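Local coordinates for agenet domain-containing protein (Arabidopsis thaliana, PDB 6IE4) that probably binds methylated histone H3 tails through its tandem Agenet domains, at residues E115-G120 against Q132-K137. Numbering follows the deposited sequence.
Sequences EVLDDG and QIRFRK
Leu117 and Arg134 meet from two strands that flank a third, and their meeting illustrates how side chains can bridge a middle strand on one face of an antiparallel sheet. The apolar part of the contact rests on a single methyl. Leu117 CD1 lies 3.9 Å from Arg134 CD and about as far from Arg134 CG and NE, so it touches the arginine along its shaft as well as at the start of its head. The two side chains cross at about a right angle. Leu117 CD1 stands 3.8 Å above the plane of the Arg134 guanidinium, displaced toward its rim, a greasy covering for part of one face. Arg134 sets CG anti to its carbonyl carbon (chi1 -82°) and runs extended from there to NE, which carries the head across to the leucine.

Charge probably adds no more than a diffuse attraction: Glu115 OE1 remains 5.4 Å from Arg134 NH1, and Asp119 OD2 6.2 Å from Arg134 NH2, too far for salt bridges.

The polar link is made by backbone. Lys137 N donates to Gly120 O in a weak hydrogen bond of 3.5 Å, bent to 130° at the hydrogen, where the turn leads into strand 121-126 and strand 131-136 has just ended. The Lys137 side chain turns elsewhere, its NZ bonded to Lys92 O.

Between the two partners runs strand 121-126, paired with both strand 107-117 and strand 131-136; Glu115 bonds to its Ser123 and Phe135 to its Phe122. Phe135, turned away from Leu117, packs on Val124 and on Ala102 and Tyr104 of strand 99-104, while the leucine-arginine pair lies on the other face, at the surface of this antiparallel, SH3-like Agenet sheet.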
ATOM      1  N   GLU A 115     -19.011  -5.193   6.634  1.00 34.79           N
ATOM      2  CA  GLU A 115     -19.792  -6.413   6.706  1.00 38.45           C
ATOM      3  C   GLU A 115     -18.855  -7.615   6.724  1.00 37.96           C
ATOM      4  O   GLU A 115     -17.862  -7.643   5.988  1.00 37.24           O
ATOM      5  CB  GLU A 115     -20.761  -6.473   5.523  1.00 38.74           C
ATOM      6  CG  GLU A 115     -21.694  -7.656   5.498  1.00 46.51           C
ATOM      7  CD  GLU A 115     -22.989  -7.352   4.755  1.00 52.36           C
ATOM      8  OE1 GLU A 115     -22.948  -6.597   3.754  1.00 51.15           O
ATOM      9  OE2 GLU A 115     -24.044  -7.875   5.176  1.00 51.50           O
ATOM     10  N   VAL A 116     -19.177  -8.599   7.567  1.00 40.74           N
ATOM     11  CA  VAL A 116     -18.487  -9.887   7.614  1.00 36.20           C
ATOM     12  C   VAL A 116     -19.451 -10.918   7.046  1.00 42.13           C
ATOM     13  O   VAL A 116     -20.582 -11.037   7.527  1.00 50.12           O
ATOM     14  CB  VAL A 116     -18.070 -10.252   9.053  1.00 35.75           C
ATOM     15  CG1 VAL A 116     -17.856 -11.743   9.194  1.00 37.64           C
ATOM     16  CG2 VAL A 116     -16.811  -9.484   9.479  1.00 30.50           C
ATOM     17  N   LEU A 117     -19.024 -11.639   6.011  1.00 43.36           N
ATOM     18  CA  LEU A 117     -19.914 -12.503   5.244  1.00 44.13           C
ATOM     19  C   LEU A 117     -19.644 -13.975   5.554  1.00 51.79           C
ATOM     20  O   LEU A 117     -18.515 -14.358   5.877  1.00 53.64           O
ATOM     21  CB  LEU A 117     -19.756 -12.247   3.735  1.00 44.90           C
ATOM     22  CG  LEU A 117     -19.828 -10.809   3.189  1.00 41.75           C
ATOM     23  CD1 LEU A 117     -19.081 -10.694   1.854  1.00 41.12           C
ATOM     24  CD2 LEU A 117     -21.243 -10.310   3.024  1.00 43.48           C
ATOM     25  N   ASP A 118     -20.683 -14.814   5.390  1.00 58.12           N
ATOM     26  CA  ASP A 118     -20.658 -16.193   5.891  1.00 62.18           C
ATOM     27  C   ASP A 118     -19.566 -17.051   5.279  1.00 56.64           C
ATOM     28  O   ASP A 118     -19.314 -18.152   5.788  1.00 61.85           O
ATOM     29  CB  ASP A 118     -21.979 -16.923   5.620  1.00 64.31           C
ATOM     30  CG  ASP A 118     -23.169 -16.261   6.269  1.00 70.03           C
ATOM     31  OD1 ASP A 118     -23.106 -15.054   6.591  1.00 64.58           O
ATOM     32  OD2 ASP A 118     -24.174 -16.974   6.466  1.00 80.98           O
ATOM     33  N   ASP A 119     -18.892 -16.573   4.244  1.00 52.00           N
ATOM     34  CA  ASP A 119     -17.977 -17.423   3.500  1.00 58.70           C
ATOM     35  C   ASP A 119     -16.552 -16.889   3.506  1.00 57.87           C
ATOM     36  O   ASP A 119     -15.882 -16.872   2.465  1.00 55.68           O
ATOM     37  CB  ASP A 119     -18.494 -17.580   2.072  1.00 56.23           C
ATOM     38  CG  ASP A 119     -18.971 -16.271   1.488  1.00 56.18           C
ATOM     39  OD1 ASP A 119     -19.718 -15.545   2.189  1.00 50.26           O
ATOM     40  OD2 ASP A 119     -18.599 -15.977   0.327  1.00 60.00           O
ATOM     41  N   GLY A 120     -16.070 -16.462   4.674  1.00 58.63           N
ATOM     42  CA  GLY A 120     -14.695 -16.017   4.733  1.00 52.89           C
ATOM     43  C   GLY A 120     -14.432 -14.706   4.033  1.00 49.29           C
ATOM     44  O   GLY A 120     -13.260 -14.354   3.845  1.00 45.32           O
ATOM     45  N   GLN A 132     -17.158   0.528  -2.265  1.00 29.43           N
ATOM     46  CA  GLN A 132     -17.624  -0.529  -1.375  1.00 26.18           C
ATOM     47  C   GLN A 132     -17.397  -1.811  -2.144  1.00 28.30           C
ATOM     48  O   GLN A 132     -18.136  -2.083  -3.095  1.00 30.55           O
ATOM     49  CB  GLN A 132     -19.098  -0.348  -1.023  1.00 27.48           C
ATOM     50  CG  GLN A 132     -19.723  -1.439  -0.141  1.00 28.84           C
ATOM     51  CD  GLN A 132     -19.429  -1.242   1.332  1.00 32.12           C
ATOM     52  OE1 GLN A 132     -19.636  -0.152   1.873  1.00 31.64           O
ATOM     53  NE2 GLN A 132     -18.924  -2.288   1.987  1.00 29.91           N
ATOM     54  N   ILE A 133     -16.392  -2.586  -1.728  1.00 27.42           N
ATOM     55  CA  ILE A 133     -15.866  -3.718  -2.484  1.00 22.94           C
ATOM     56  C   ILE A 133     -15.689  -4.913  -1.554  1.00 25.54           C
ATOM     57  O   ILE A 133     -15.286  -4.752  -0.397  1.00 29.68           O
ATOM     58  CB  ILE A 133     -14.533  -3.345  -3.163  1.00 25.84           C
ATOM     59  CG1 ILE A 133     -14.681  -1.996  -3.887  1.00 24.34           C
ATOM     60  CG2 ILE A 133     -14.037  -4.488  -4.085  1.00 21.81           C
ATOM     61  CD1 ILE A 133     -13.428  -1.502  -4.550  1.00 24.36           C
ATOM     62  N   ARG A 134     -16.084  -6.096  -2.040  1.00 28.45           N
ATOM     63  CA  ARG A 134     -15.857  -7.381  -1.371  1.00 27.37           C
ATOM     64  C   ARG A 134     -14.445  -7.920  -1.581  1.00 26.86           C
ATOM     65  O   ARG A 134     -13.849  -7.727  -2.645  1.00 25.76           O
ATOM     66  CB  ARG A 134     -16.872  -8.410  -1.854  1.00 25.92           C
ATOM     67  CG  ARG A 134     -18.194  -8.292  -1.134  1.00 31.04           C
ATOM     68  CD  ARG A 134     -19.256  -9.180  -1.746  1.00 32.65           C
ATOM     69  NE  ARG A 134     -20.593  -8.919  -1.220  1.00 34.90           N
ATOM     70  CZ  ARG A 134     -21.593  -9.788  -1.315  1.00 36.91           C
ATOM     71  NH1 ARG A 134     -22.794  -9.485  -0.829  1.00 30.66           N
ATOM     72  NH2 ARG A 134     -21.390 -10.949  -1.940  1.00 35.01           N
ATOM     73  N   PHE A 135     -13.895  -8.558  -0.539  1.00 25.58           N
ATOM     74  CA  PHE A 135     -12.590  -9.203  -0.626  1.00 25.39           C
ATOM     75  C   PHE A 135     -12.568 -10.493   0.178  1.00 29.30           C
ATOM     76  O   PHE A 135     -13.291 -10.652   1.164  1.00 30.53           O
ATOM     77  CB  PHE A 135     -11.454  -8.298  -0.110  1.00 25.05           C
ATOM     78  CG  PHE A 135     -11.293  -7.026  -0.879  1.00 22.68           C
ATOM     79  CD1 PHE A 135     -10.511  -6.987  -2.026  1.00 22.88           C
ATOM     80  CD2 PHE A 135     -11.939  -5.875  -0.472  1.00 20.34           C
ATOM     81  CE1 PHE A 135     -10.369  -5.824  -2.743  1.00 21.72           C
ATOM     82  CE2 PHE A 135     -11.804  -4.703  -1.187  1.00 21.90           C
ATOM     83  CZ  PHE A 135     -11.006  -4.673  -2.316  1.00 23.57           C
ATOM     84  N   ARG A 136     -11.664 -11.383  -0.222  1.00 30.61           N
ATOM     85  CA  ARG A 136     -11.346 -12.571   0.546  1.00 31.21           C
ATOM     86  C   ARG A 136     -10.320 -12.213   1.612  1.00 33.54           C
ATOM     87  O   ARG A 136      -9.603 -11.209   1.499  1.00 32.24           O
ATOM     88  CB  ARG A 136     -10.797 -13.667  -0.359  1.00 31.10           C
ATOM     89  CG  ARG A 136     -11.761 -14.126  -1.414  1.00 33.51           C
ATOM     90  CD  ARG A 136     -11.127 -15.212  -2.227  1.00 38.75           C
ATOM     91  NE  ARG A 136      -9.870 -14.741  -2.800  1.00 40.67           N
ATOM     92  CZ  ARG A 136      -9.795 -13.975  -3.883  1.00 39.38           C
ATOM     93  NH1 ARG A 136     -10.910 -13.568  -4.489  1.00 41.12           N
ATOM     94  NH2 ARG A 136      -8.615 -13.587  -4.338  1.00 35.10           N
ATOM     95  N   LYS A 137     -10.270 -13.035   2.672  1.00 34.12           N
ATOM     96  CA  LYS A 137      -9.408 -12.711   3.806  1.00 32.12           C
ATOM     97  C   LYS A 137      -7.967 -12.539   3.364  1.00 30.74           C
ATOM     98  O   LYS A 137      -7.263 -11.655   3.856  1.00 29.58           O
ATOM     99  CB  LYS A 137      -9.496 -13.778   4.903  1.00 33.17           C
ATOM    100  CG  LYS A 137      -8.680 -13.378   6.145  1.00 34.34           C
ATOM    101  CD  LYS A 137      -8.689 -14.390   7.272  1.00 41.57           C
ATOM    102  CE  LYS A 137      -8.314 -13.693   8.600  1.00 47.37           C
ATOM    103  NZ  LYS A 137      -7.677 -14.604   9.619  1.00 51.57           N
TER